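PDB 4U60: structural protein VP1, which forms the pentameric jelly-roll building block of a polyomavirus capsid and binds sialylated glycans such as the GM1 oligosaccharide on its surface. Local coordinates for residues I25-M33 against L242-V250; S55-I65 against N148-L159. All blocks are in the same frame, centred on the assembly; numbering follows the deposited sequence. Where two conformers were deposited one is given.

Interaction 1 (I25-M33 against L242-V250); sequences IELYLNTRM and LYVSCCDIV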
loop_
_atom_site.group_PDB
_atom_site.type_symbol
_atom_site.label_atom_id
_atom_site.label_comp_id
_atom_site.label_asym_id
_atom_site.label_seq_id
_atom_site.Cartn_x
_atom_site.Cartn_y
_atom_site.Cartn_z
ATOM N N ILE C 25 22.344 -4.723 24.779
ATOM C CA ILE C 25 23.367 -3.976 24.085
ATOM C C ILE C 25 22.649 -2.886 23.303
ATOM O O ILE C 25 21.705 -3.162 22.558
ATOM C CB ILE C 25 24.137 -4.882 23.096
ATOM C CG1 ILE C 25 24.985 -5.902 23.859
ATOM C CG2 ILE C 25 24.984 -4.056 22.118
ATOM C CD1 ILE C 25 26.096 -5.304 24.691
ATOM N N GLU C 26 23.115 -1.663 23.464
ATOM C CA GLU C 26 22.572 -0.540 22.745
ATOM C C GLU C 26 23.695 0.087 21.935
ATOM O O GLU C 26 24.808 0.273 22.428
ATOM C CB GLU C 26 21.998 0.432 23.770
ATOM C CG GLU C 26 21.310 1.631 23.204
ATOM C CD GLU C 26 20.759 2.513 24.308
ATOM O OE1 GLU C 26 19.545 2.773 24.308
ATOM O OE2 GLU C 26 21.527 2.945 25.193
ATOM N N LEU C 27 23.417 0.392 20.680
ATOM C CA LEU C 27 24.402 1.052 19.832
ATOM C C LEU C 27 23.718 1.758 18.697
ATOM O O LEU C 27 22.536 1.550 18.445
ATOM C CB LEU C 27 25.399 0.050 19.262
ATOM C CG LEU C 27 24.856 -0.861 18.164
ATOM C CD1 LEU C 27 25.909 -1.242 17.134
ATOM C CD2 LEU C 27 24.273 -2.123 18.797
ATOM N N TYR C 28 24.470 2.609 18.016
ATOM C CA TYR C 28 24.031 3.156 16.736
ATOM C C TYR C 28 25.161 2.980 15.737
ATOM O O TYR C 28 26.346 2.846 16.119
ATOM C CB TYR C 28 23.614 4.645 16.859
ATOM C CG TYR C 28 24.762 5.549 17.274
ATOM C CD1 TYR C 28 25.615 6.111 16.326
ATOM C CD2 TYR C 28 25.029 5.787 18.608
ATOM C CE1 TYR C 28 26.693 6.907 16.709
ATOM C CE2 TYR C 28 26.106 6.574 19.006
ATOM C CZ TYR C 28 26.943 7.128 18.045
ATOM O OH TYR C 28 28.010 7.906 18.457
ATOM N N LEU C 29 24.792 2.952 14.463
ATOM C CA LEU C 29 25.752 2.965 13.377
ATOM C C LEU C 29 25.469 4.146 12.463
ATOM O O LEU C 29 24.354 4.309 11.975
ATOM C CB LEU C 29 25.682 1.665 12.573
ATOM C CG LEU C 29 26.127 0.411 13.337
ATOM C CD1 LEU C 29 25.822 -0.820 12.502
ATOM C CD2 LEU C 29 27.605 0.465 13.708
ATOM N N ASN C 30 26.497 4.963 12.245
ATOM C CA ASN C 30 26.396 6.022 11.269
ATOM C C ASN C 30 26.517 5.488 9.851
ATOM O O ASN C 30 27.132 4.452 9.588
ATOM C CB ASN C 30 27.412 7.134 11.534
ATOM C CG ASN C 30 26.894 8.155 12.528
ATOM O OD1 ASN C 30 25.810 8.714 12.347
ATOM N ND2 ASN C 30 27.635 8.380 13.586
ATOM N N THR C 31 25.898 6.232 8.942
ATOM C CA THR C 31 25.782 5.830 7.556
ATOM C C THR C 31 27.128 5.919 6.829
ATOM O O THR C 31 28.015 6.737 7.208
ATOM C CB THR C 31 24.722 6.687 6.842
ATOM O OG1 THR C 31 24.301 6.045 5.643
ATOM C CG2 THR C 31 25.237 8.064 6.506
ATOM N N ARG C 32 27.295 5.063 5.817
ATOM C CA ARG C 32 28.515 5.008 5.014
ATOM C C ARG C 32 28.169 5.176 3.533
ATOM O O ARG C 32 28.201 4.246 2.729
ATOM C CB ARG C 32 29.285 3.718 5.282
ATOM C CG ARG C 32 29.634 3.515 6.759
ATOM C CD ARG C 32 30.607 4.563 7.230
ATOM N NE ARG C 32 30.955 4.498 8.649
ATOM C CZ ARG C 32 30.780 5.483 9.519
ATOM N NH1 ARG C 32 30.185 6.626 9.179
ATOM N NH2 ARG C 32 31.222 5.328 10.773
ATOM N N MET C 33 27.845 6.410 3.181
ATOM C CA MET C 33 27.440 6.716 1.826
ATOM C C MET C 33 28.564 7.027 0.859
ATOM O O MET C 33 28.344 7.031 -0.343
ATOM C CB MET C 33 26.471 7.895 1.862
ATOM C CG MET C 33 25.121 7.594 2.521
ATOM S SD MET C 33 24.127 6.347 1.662
ATOM C CE MET C 33 24.493 4.871 2.604
ATOM N N LEU C 242 28.885 -9.947 19.159
ATOM C CA LEU C 242 27.579 -9.688 18.536
ATOM C C LEU C 242 27.836 -8.846 17.310
ATOM O O LEU C 242 28.500 -7.814 17.382
ATOM C CB LEU C 242 26.700 -8.922 19.515
ATOM C CG LEU C 242 25.347 -8.419 19.021
ATOM C CD1 LEU C 242 24.463 -9.592 18.632
ATOM C CD2 LEU C 242 24.706 -7.569 20.109
ATOM N N TYR C 243 27.250 -9.248 16.190
ATOM C CA TYR C 243 27.503 -8.582 14.923
ATOM C C TYR C 243 26.243 -7.890 14.433
ATOM O O TYR C 243 25.197 -8.531 14.302
ATOM C CB TYR C 243 28.020 -9.618 13.920
ATOM C CG TYR C 243 29.300 -10.300 14.389
ATOM C CD1 TYR C 243 29.285 -11.241 15.409
ATOM C CD2 TYR C 243 30.513 -9.979 13.816
ATOM C CE1 TYR C 243 30.448 -11.850 15.831
ATOM C CE2 TYR C 243 31.681 -10.576 14.227
ATOM C CZ TYR C 243 31.639 -11.517 15.228
ATOM O OH TYR C 243 32.808 -12.100 15.609
ATOM N N VAL C 244 26.377 -6.595 14.161
ATOM C CA VAL C 244 25.262 -5.756 13.736
ATOM C C VAL C 244 25.667 -5.056 12.457
ATOM O O VAL C 244 26.766 -4.494 12.376
ATOM C CB VAL C 244 24.918 -4.721 14.826
ATOM C CG1 VAL C 244 23.739 -3.879 14.405
ATOM C CG2 VAL C 244 24.644 -5.431 16.148
ATOM N N SER C 245 24.765 -5.069 11.470
ATOM C CA SER C 245 25.080 -4.499 10.167
ATOM C C SER C 245 23.866 -3.801 9.609
ATOM O O SER C 245 22.746 -4.204 9.911
ATOM C CB SER C 245 25.515 -5.596 9.188
ATOM O OG SER C 245 26.549 -6.416 9.746
ATOM N N CYS C 246 24.080 -2.812 8.753
ATOM C CA CYS C 246 22.938 -2.107 8.168
ATOM C C CYS C 246 23.314 -1.219 7.003
ATOM O O CYS C 246 24.499 -0.998 6.733
ATOM C CB CYS C 246 22.196 -1.290 9.233
ATOM S SG CYS C 246 23.156 0.044 9.983
ATOM N N CYS C 247 22.282 -0.734 6.305
ATOM C CA CYS C 247 22.441 0.316 5.320
ATOM C C CYS C 247 21.085 0.987 5.186
ATOM O O CYS C 247 20.072 0.307 5.071
ATOM C CB CYS C 247 22.916 -0.229 3.980
ATOM S SG CYS C 247 23.291 1.057 2.766
ATOM N N ASP C 248 21.066 2.311 5.221
ATOM C CA ASP C 248 19.820 3.075 5.100
ATOM C C ASP C 248 19.965 4.275 4.175
ATOM O O ASP C 248 20.269 5.385 4.603
ATOM C CB ASP C 248 19.334 3.505 6.491
ATOM C CG ASP C 248 18.883 2.334 7.326
ATOM O OD1 ASP C 248 17.736 1.853 7.076
ATOM O OD2 ASP C 248 19.672 1.854 8.176
ATOM N N ILE C 249 19.718 4.041 2.893
ATOM C CA ILE C 249 19.738 5.099 1.887
ATOM C C ILE C 249 18.327 5.668 1.789
ATOM O O ILE C 249 17.365 4.906 1.639
ATOM C CB ILE C 249 20.117 4.511 0.523
ATOM C CG1 ILE C 249 21.558 3.984 0.586
ATOM C CG2 ILE C 249 19.901 5.518 -0.592
ATOM C CD1 ILE C 249 21.963 3.102 -0.573
ATOM N N VAL C 250 18.199 6.982 1.879
ATOM C CA VAL C 250 16.865 7.619 1.877
ATOM C C VAL C 250 16.578 8.446 0.641
ATOM O O VAL C 250 15.489 8.984 0.509
ATOM C CB VAL C 250 16.609 8.434 3.152
ATOM C CG1 VAL C 250 16.529 7.533 4.370
ATOM C CG2 VAL C 250 17.689 9.494 3.338
HETATM O O HOH W 1 23.455 3.490 6.124
#

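Interaction 2 (S55-I65 against N148-L159); sequences SDQDKPTSGEI and NYRTDYSANDKL. With SIA (N-acetyl-alpha-neuraminic acid), chain G.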
loop_
_atom_site.group_PDB
_atom_site.type_symbol
_atom_site.label_atom_id
_atom_site.label_comp_id
_atom_site.label_asym_id
_atom_site.label_seq_id
_atom_site.Cartn_x
_atom_site.Cartn_y
_atom_site.Cartn_z
ATOM N N SER C 55 30.127 0.403 -20.647
ATOM C CA SER C 55 30.156 -0.586 -19.574
ATOM C C SER C 55 31.562 -1.114 -19.276
ATOM O O SER C 55 31.821 -1.583 -18.165
ATOM C CB SER C 55 29.201 -1.748 -19.872
ATOM O OG SER C 55 29.626 -2.480 -20.966
ATOM N N ASP C 56 32.448 -1.012 -20.266
ATOM C CA ASP C 56 33.871 -1.344 -20.098
ATOM C C ASP C 56 34.738 -0.169 -19.630
ATOM O O ASP C 56 35.960 -0.289 -19.556
ATOM C CB ASP C 56 34.440 -1.953 -21.382
ATOM C CG ASP C 56 34.496 -0.977 -22.547
ATOM O OD1 ASP C 56 33.706 -0.005 -22.551
ATOM O OD2 ASP C 56 35.298 -1.224 -23.486
ATOM N N GLN C 57 34.098 0.958 -19.321
ATOM C CA GLN C 57 34.762 2.106 -18.718
ATOM C C GLN C 57 33.919 2.585 -17.543
ATOM O O GLN C 57 33.642 3.778 -17.376
ATOM C CB GLN C 57 34.942 3.218 -19.768
ATOM C CG GLN C 57 35.783 2.809 -20.965
ATOM C CD GLN C 57 37.243 2.540 -20.616
ATOM O OE1 GLN C 57 37.776 3.071 -19.629
ATOM N NE2 GLN C 57 37.911 1.739 -21.437
ATOM N N ASP C 58 33.474 1.632 -16.731
ATOM C CA ASP C 58 32.606 1.908 -15.596
ATOM C C ASP C 58 33.469 1.866 -14.343
ATOM O O ASP C 58 33.726 0.804 -13.788
ATOM C CB ASP C 58 31.471 0.886 -15.577
ATOM C CG ASP C 58 30.401 1.188 -14.567
ATOM O OD1 ASP C 58 30.547 2.092 -13.714
ATOM O OD2 ASP C 58 29.370 0.469 -14.622
ATOM N N LYS C 59 33.956 3.037 -13.958
ATOM C CA LYS C 59 34.915 3.187 -12.876
ATOM C C LYS C 59 34.402 4.270 -11.930
ATOM O O LYS C 59 34.668 5.456 -12.128
ATOM C CB LYS C 59 36.273 3.560 -13.447
ATOM C CG LYS C 59 37.379 3.574 -12.420
ATOM C CD LYS C 59 38.704 3.854 -13.090
ATOM C CE LYS C 59 39.805 3.967 -12.045
ATOM N NZ LYS C 59 41.147 4.123 -12.652
ATOM N N PRO C 60 33.646 3.863 -10.913
ATOM C CA PRO C 60 33.137 4.887 -10.001
ATOM C C PRO C 60 34.237 5.677 -9.336
ATOM O O PRO C 60 35.309 5.141 -9.034
ATOM C CB PRO C 60 32.325 4.084 -8.961
ATOM C CG PRO C 60 32.719 2.654 -9.165
ATOM C CD PRO C 60 33.143 2.514 -10.578
ATOM N N THR C 61 33.998 6.971 -9.142
ATOM C CA THR C 61 34.964 7.800 -8.459
ATOM C C THR C 61 35.041 7.383 -6.993
ATOM O O THR C 61 34.117 6.750 -6.433
ATOM C CB THR C 61 34.587 9.285 -8.554
ATOM O OG1 THR C 61 33.288 9.496 -7.991
ATOM C CG2 THR C 61 34.588 9.742 -10.017
ATOM N N SER C 62 36.151 7.749 -6.368
ATOM C CA SER C 62 36.322 7.476 -4.958
ATOM C C SER C 62 35.272 8.220 -4.151
ATOM O O SER C 62 35.111 9.437 -4.290
ATOM C CB SER C 62 37.708 7.890 -4.479
ATOM O OG SER C 62 37.895 7.451 -3.143
ATOM N N GLY C 63 34.542 7.472 -3.336
ATOM C CA GLY C 63 33.550 8.060 -2.450
ATOM C C GLY C 63 32.156 8.214 -2.998
ATOM O O GLY C 63 31.302 8.753 -2.305
ATOM N N GLU C 64 31.882 7.780 -4.228
ATOM C CA GLU C 64 30.527 7.915 -4.750
ATOM C C GLU C 64 29.649 6.690 -4.524
ATOM O O GLU C 64 28.509 6.681 -4.972
ATOM C CB GLU C 64 30.510 8.299 -6.235
ATOM C CG GLU C 64 30.844 7.208 -7.247
ATOM C CD GLU C 64 30.519 7.667 -8.651
ATOM O OE1 GLU C 64 31.454 8.158 -9.343
ATOM O OE2 GLU C 64 29.324 7.586 -9.027
ATOM N N ILE C 65 30.160 5.655 -3.862
ATOM C CA ILE C 65 29.340 4.478 -3.710
ATOM C C ILE C 65 29.120 4.090 -2.234
ATOM O O ILE C 65 30.044 4.053 -1.430
ATOM C CB ILE C 65 29.758 3.290 -4.572
ATOM C CG1 ILE C 65 31.050 2.785 -4.047
ATOM C CG2 ILE C 65 29.759 3.576 -6.095
ATOM C CD1 ILE C 65 30.792 1.644 -3.116
ATOM N N ASN C 148 26.929 -5.084 -13.322
ATOM C CA ASN C 148 27.949 -4.971 -14.386
ATOM C C ASN C 148 29.230 -5.646 -13.949
ATOM O O ASN C 148 29.956 -5.130 -13.109
ATOM C CB ASN C 148 28.239 -3.489 -14.740
ATOM C CG ASN C 148 29.332 -3.337 -15.788
ATOM O OD1 ASN C 148 29.707 -4.301 -16.454
ATOM N ND2 ASN C 148 29.863 -2.128 -15.933
ATOM N N TYR C 149 29.521 -6.811 -14.530
ATOM C CA TYR C 149 30.700 -7.562 -14.100
ATOM C C TYR C 149 31.993 -6.808 -14.277
ATOM O O TYR C 149 32.977 -7.089 -13.587
ATOM C CB TYR C 149 30.786 -8.913 -14.817
ATOM C CG TYR C 149 31.325 -8.910 -16.240
ATOM C CD1 TYR C 149 30.478 -8.746 -17.328
ATOM C CD2 TYR C 149 32.685 -9.106 -16.496
ATOM C CE1 TYR C 149 30.955 -8.745 -18.641
ATOM C CE2 TYR C 149 33.180 -9.114 -17.797
ATOM C CZ TYR C 149 32.309 -8.954 -18.869
ATOM O OH TYR C 149 32.801 -8.963 -20.156
ATOM N N ARG C 150 32.013 -5.865 -15.209
ATOM C CA ARG C 150 33.214 -5.111 -15.531
ATOM C C ARG C 150 33.525 -3.923 -14.614
ATOM O O ARG C 150 34.548 -3.251 -14.799
ATOM C CB ARG C 150 33.095 -4.548 -16.945
ATOM C CG ARG C 150 32.817 -5.555 -18.052
ATOM C CD ARG C 150 32.498 -4.769 -19.343
ATOM N NE ARG C 150 32.160 -5.596 -20.510
ATOM C CZ ARG C 150 33.053 -6.080 -21.390
ATOM N NH1 ARG C 150 34.356 -5.835 -21.256
ATOM N NH2 ARG C 150 32.652 -6.822 -22.420
ATOM N N THR C 151 32.657 -3.630 -13.660
ATOM C CA THR C 151 32.885 -2.462 -12.798
ATOM C C THR C 151 34.297 -2.488 -12.202
ATOM O O THR C 151 34.713 -3.500 -11.639
ATOM C CB THR C 151 31.869 -2.374 -11.655
ATOM O OG1 THR C 151 30.544 -2.589 -12.165
ATOM C CG2 THR C 151 31.930 -1.004 -10.996
ATOM N N ASP C 152 34.983 -1.355 -12.329
ATOM C CA ASP C 152 36.377 -1.192 -11.924
ATOM C C ASP C 152 36.376 -0.335 -10.661
ATOM O O ASP C 152 36.043 0.844 -10.711
ATOM C CB ASP C 152 37.114 -0.494 -13.070
ATOM C CG ASP C 152 38.555 -0.125 -12.749
ATOM O OD1 ASP C 152 39.059 -0.363 -11.637
ATOM O OD2 ASP C 152 39.172 0.473 -13.653
ATOM N N TYR C 153 36.728 -0.950 -9.537
ATOM C CA TYR C 153 36.729 -0.298 -8.225
ATOM C C TYR C 153 38.088 0.284 -7.837
ATOM O O TYR C 153 38.282 0.721 -6.683
ATOM C CB TYR C 153 36.267 -1.304 -7.153
ATOM C CG TYR C 153 34.842 -1.754 -7.368
ATOM C CD1 TYR C 153 33.774 -0.918 -7.060
ATOM C CD2 TYR C 153 34.551 -3.001 -7.900
ATOM C CE1 TYR C 153 32.462 -1.316 -7.271
ATOM C CE2 TYR C 153 33.240 -3.420 -8.100
ATOM C CZ TYR C 153 32.187 -2.564 -7.797
ATOM O OH TYR C 153 30.877 -2.961 -8.009
ATOM N N SER C 154 39.022 0.351 -8.786
ATOM C CA SER C 154 40.399 0.744 -8.452
ATOM C C SER C 154 40.628 2.227 -8.121
ATOM O O SER C 154 41.746 2.588 -7.725
ATOM C CB SER C 154 41.358 0.293 -9.548
ATOM O OG SER C 154 41.167 1.019 -10.736
ATOM N N ALA C 155 39.620 3.086 -8.270
ATOM C CA ALA C 155 39.769 4.461 -7.789
ATOM C C ALA C 155 39.820 4.514 -6.249
ATOM O O ALA C 155 40.220 5.524 -5.673
ATOM C CB ALA C 155 38.646 5.338 -8.327
ATOM N N ASN C 156 39.393 3.440 -5.584
ATOM C CA ASN C 156 39.378 3.390 -4.123
ATOM C C ASN C 156 39.830 2.023 -3.645
ATOM O O ASN C 156 39.032 1.095 -3.557
ATOM C CB ASN C 156 37.991 3.746 -3.544
ATOM C CG ASN C 156 37.991 3.808 -2.022
ATOM O OD1 ASN C 156 39.031 3.589 -1.373
ATOM N ND2 ASN C 156 36.835 4.105 -1.441
ATOM N N ASP C 157 41.117 1.902 -3.321
ATOM C CA ASP C 157 41.651 0.610 -2.896
ATOM C C ASP C 157 41.265 0.234 -1.454
ATOM O O ASP C 157 41.663 -0.827 -0.973
ATOM C CB ASP C 157 43.182 0.544 -3.084
ATOM C CG ASP C 157 43.942 1.540 -2.224
ATOM O OD1 ASP C 157 43.427 2.037 -1.204
ATOM O OD2 ASP C 157 45.108 1.840 -2.555
ATOM N N LYS C 158 40.502 1.071 -0.762
ATOM C CA LYS C 158 40.010 0.707 0.560
ATOM C C LYS C 158 38.713 -0.094 0.498
ATOM O O LYS C 158 38.244 -0.597 1.518
ATOM C CB LYS C 158 39.810 1.947 1.415
ATOM C CG LYS C 158 41.086 2.701 1.718
ATOM C CD LYS C 158 40.767 3.866 2.643
ATOM N N LEU C 159 38.124 -0.214 -0.680
ATOM C CA LEU C 159 36.940 -1.052 -0.841
ATOM C C LEU C 159 37.368 -2.512 -0.821
ATOM O O LEU C 159 38.506 -2.820 -1.156
ATOM C CB LEU C 159 36.216 -0.743 -2.143
ATOM C CG LEU C 159 35.720 0.689 -2.327
ATOM C CD1 LEU C 159 35.124 0.898 -3.701
ATOM C CD2 LEU C 159 34.713 1.058 -1.244
HETATM C C1 SIA G . 35.477 11.587 -13.548
HETATM C C2 SIA G . 35.731 10.707 -14.765
HETATM C C3 SIA G . 36.278 9.345 -14.326
HETATM C C4 SIA G . 35.228 8.384 -13.751
HETATM C C5 SIA G . 33.960 8.353 -14.593
HETATM C C6 SIA G . 33.491 9.780 -14.882
HETATM C C7 SIA G . 32.238 9.884 -15.751
HETATM C C8 SIA G . 31.907 11.339 -16.119
HETATM C C9 SIA G . 30.435 11.569 -16.503
HETATM C C10 SIA G . 32.542 6.367 -14.212
HETATM C C11 SIA G . 31.384 5.765 -13.445
HETATM N N5 SIA G . 32.868 7.631 -13.923
HETATM O O1A SIA G . 36.271 11.534 -12.572
HETATM O O1B SIA G . 34.499 12.378 -13.524
HETATM O O4 SIA G . 35.869 7.084 -13.702
HETATM O O6 SIA G . 34.552 10.507 -15.546
HETATM O O7 SIA G . 32.379 9.099 -16.926
HETATM O O8 SIA G . 32.200 12.187 -15.018
HETATM O O9 SIA G . 29.590 11.592 -15.329
HETATM O O10 SIA G . 33.165 5.704 -15.024
HETATM O O HOH W 2 34.446 -1.061 -16.678
HETATM O O HOH W 3 29.405 -5.238 -19.105
HETATM O O HOH W 4 28.514 -0.758 -12.362
HETATM O O HOH W 5 41.584 1.442 -13.867
HETATM O O HOH W 6 36.749 2.888 -9.000
HETATM O O HOH W 7 34.653 4.590 -3.203
#

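Interaction 1 (I25-M33 against L242-V250)
Leu29 and Cys246 meet near the middle of a face-to-face packing between strand 25-29 and strand 242-250, whose axes approach to 8.6 Å and run 36° from parallel. No direct hydrogen bond joins the two segments, and apolar contact carries most of the interface. Leu29 brings its CD1 branch to the other strand, 3.8 Å from the SG of Cys246. The same methyl also lies against the Val244 backbone O and near the CG1 branch of Val244. With chi1 at 64°, the sulfur of Cys246 sits between its own backbone N and carbonyl carbon, and there it touches both CB and CD1 of Leu29. Toward Ile25 and Leu242 the fit is looser: Leu27 CD2 comes 4.3 Å from Val244 CG2, and the side chains of Ile25 and Leu242 run past one another in opposite directions, Ile25 CG2 being 4.1 Å from Leu242 CD2.

Sulfur contacts dominate the other end. Met33 is bent at chi2 and chi3, which brings the end of its chain to strand 242-250; SD lies 3.7 Å from Ile249 CG1, and the CE methyl touches both that carbon and the SG of Cys247.

The polar link is indirect. A water 2.7 Å from Thr31 OG1 accepts a hydrogen bond from the Asp248 backbone N at 2.8 Å. The carboxylate of Asp248 is engaged elsewhere, with OD1 bonded to His131 and in a salt bridge to Arg267, while Ser245 OG turns to Thr70.

Strand 12-29 pairs with strand 260-279, and Phe269 of that strand packs on both Leu27 and Val244. The chemistry is thus that of a jelly-roll core: aliphatic and sulfur-bearing side chains hold the layers together, with one water bridging polar groups between the two apolar clusters.

Interaction 2 (S55-I65 against N148-L159)
Asn148 and Asp58 pass each other in opposite directions, with amide and carboxylate planes 30° apart. Asn148 ND2 uses both of its hydrogens across the contact. One goes to Ser55 O at 3.0 Å, in the carbonyl plane on a lone pair; the other meets Asp58 OD2 at 3.0 Å on its anti side. Both acceptors lie close to the amide plane, which fixes the amide's rotation. Asp58 OD1 binds His109 of a neighbouring subunit, and a water joins OD2 to Thr151 OG1.

The extended Arg150 side chain lays CB and CD against Ser55 O, with CD 3.8 Å from Asp56 CA. Its guanidinium reaches onward to a salt bridge with Asp41 of the same neighbouring subunit.

Between the backbones, Asp152 N donates to Asp58 O at 2.9 Å. Lys59 and Asp152 then extend alongside each other in a common direction: CG is anti to the backbone N in both (chi1 -173° and 174°), which sends the two chains the same way out of the backbone and brings Lys59 CD to 3.5 Å from Asp152 OD2. Their charged ends stay 4.3 Å apart from NZ to OD2, bridged by a water. Asp152 OD1 accepts from the backbone N of Ser154, making an Asx turn, and also from Ser154 OG. Pro60 crosses Thr151 at about a right angle, its CD 3.7 Å from Thr151 CG2, and Ala155 CB rests against Pro60 O.

Segment 148-159 thus probably helps to position Lys59, whose N donates to sialic acid O10 and whose O accepts from O4 at 2.6 Å. Thr50 OG1 and Val51 O of the same chain, and Arg114 of the neighbouring subunit, also bind the sugar. This is a sialic acid site of a polyomavirus VP1 pentamer, built from surface loops of the jelly roll and completed across a subunit boundary.

From the N terminus, the chain runs along strand 12-29 into segment 25-33, the first half of interaction 1, and then enters the long loop leading to strand 69-74. Segment 55-65 lies in that loop. After strands 69-74, 86-99, 129-136 and 141-144, segment 148-159 closes interaction 2 across 82 intervening residues. Only much later does strand 241-254 return to complete interaction 1, so the loop of interaction 2 falls entirely within the larger one. Their centres are 23 Å apart and their nearest atoms about 4 Å apart, without touching. Interaction 1 joins the end of strand 12-29 and the loop after it to strand 241-254 in the jelly-roll core, whereas interaction 2 ties together two outer loops at the glycan site.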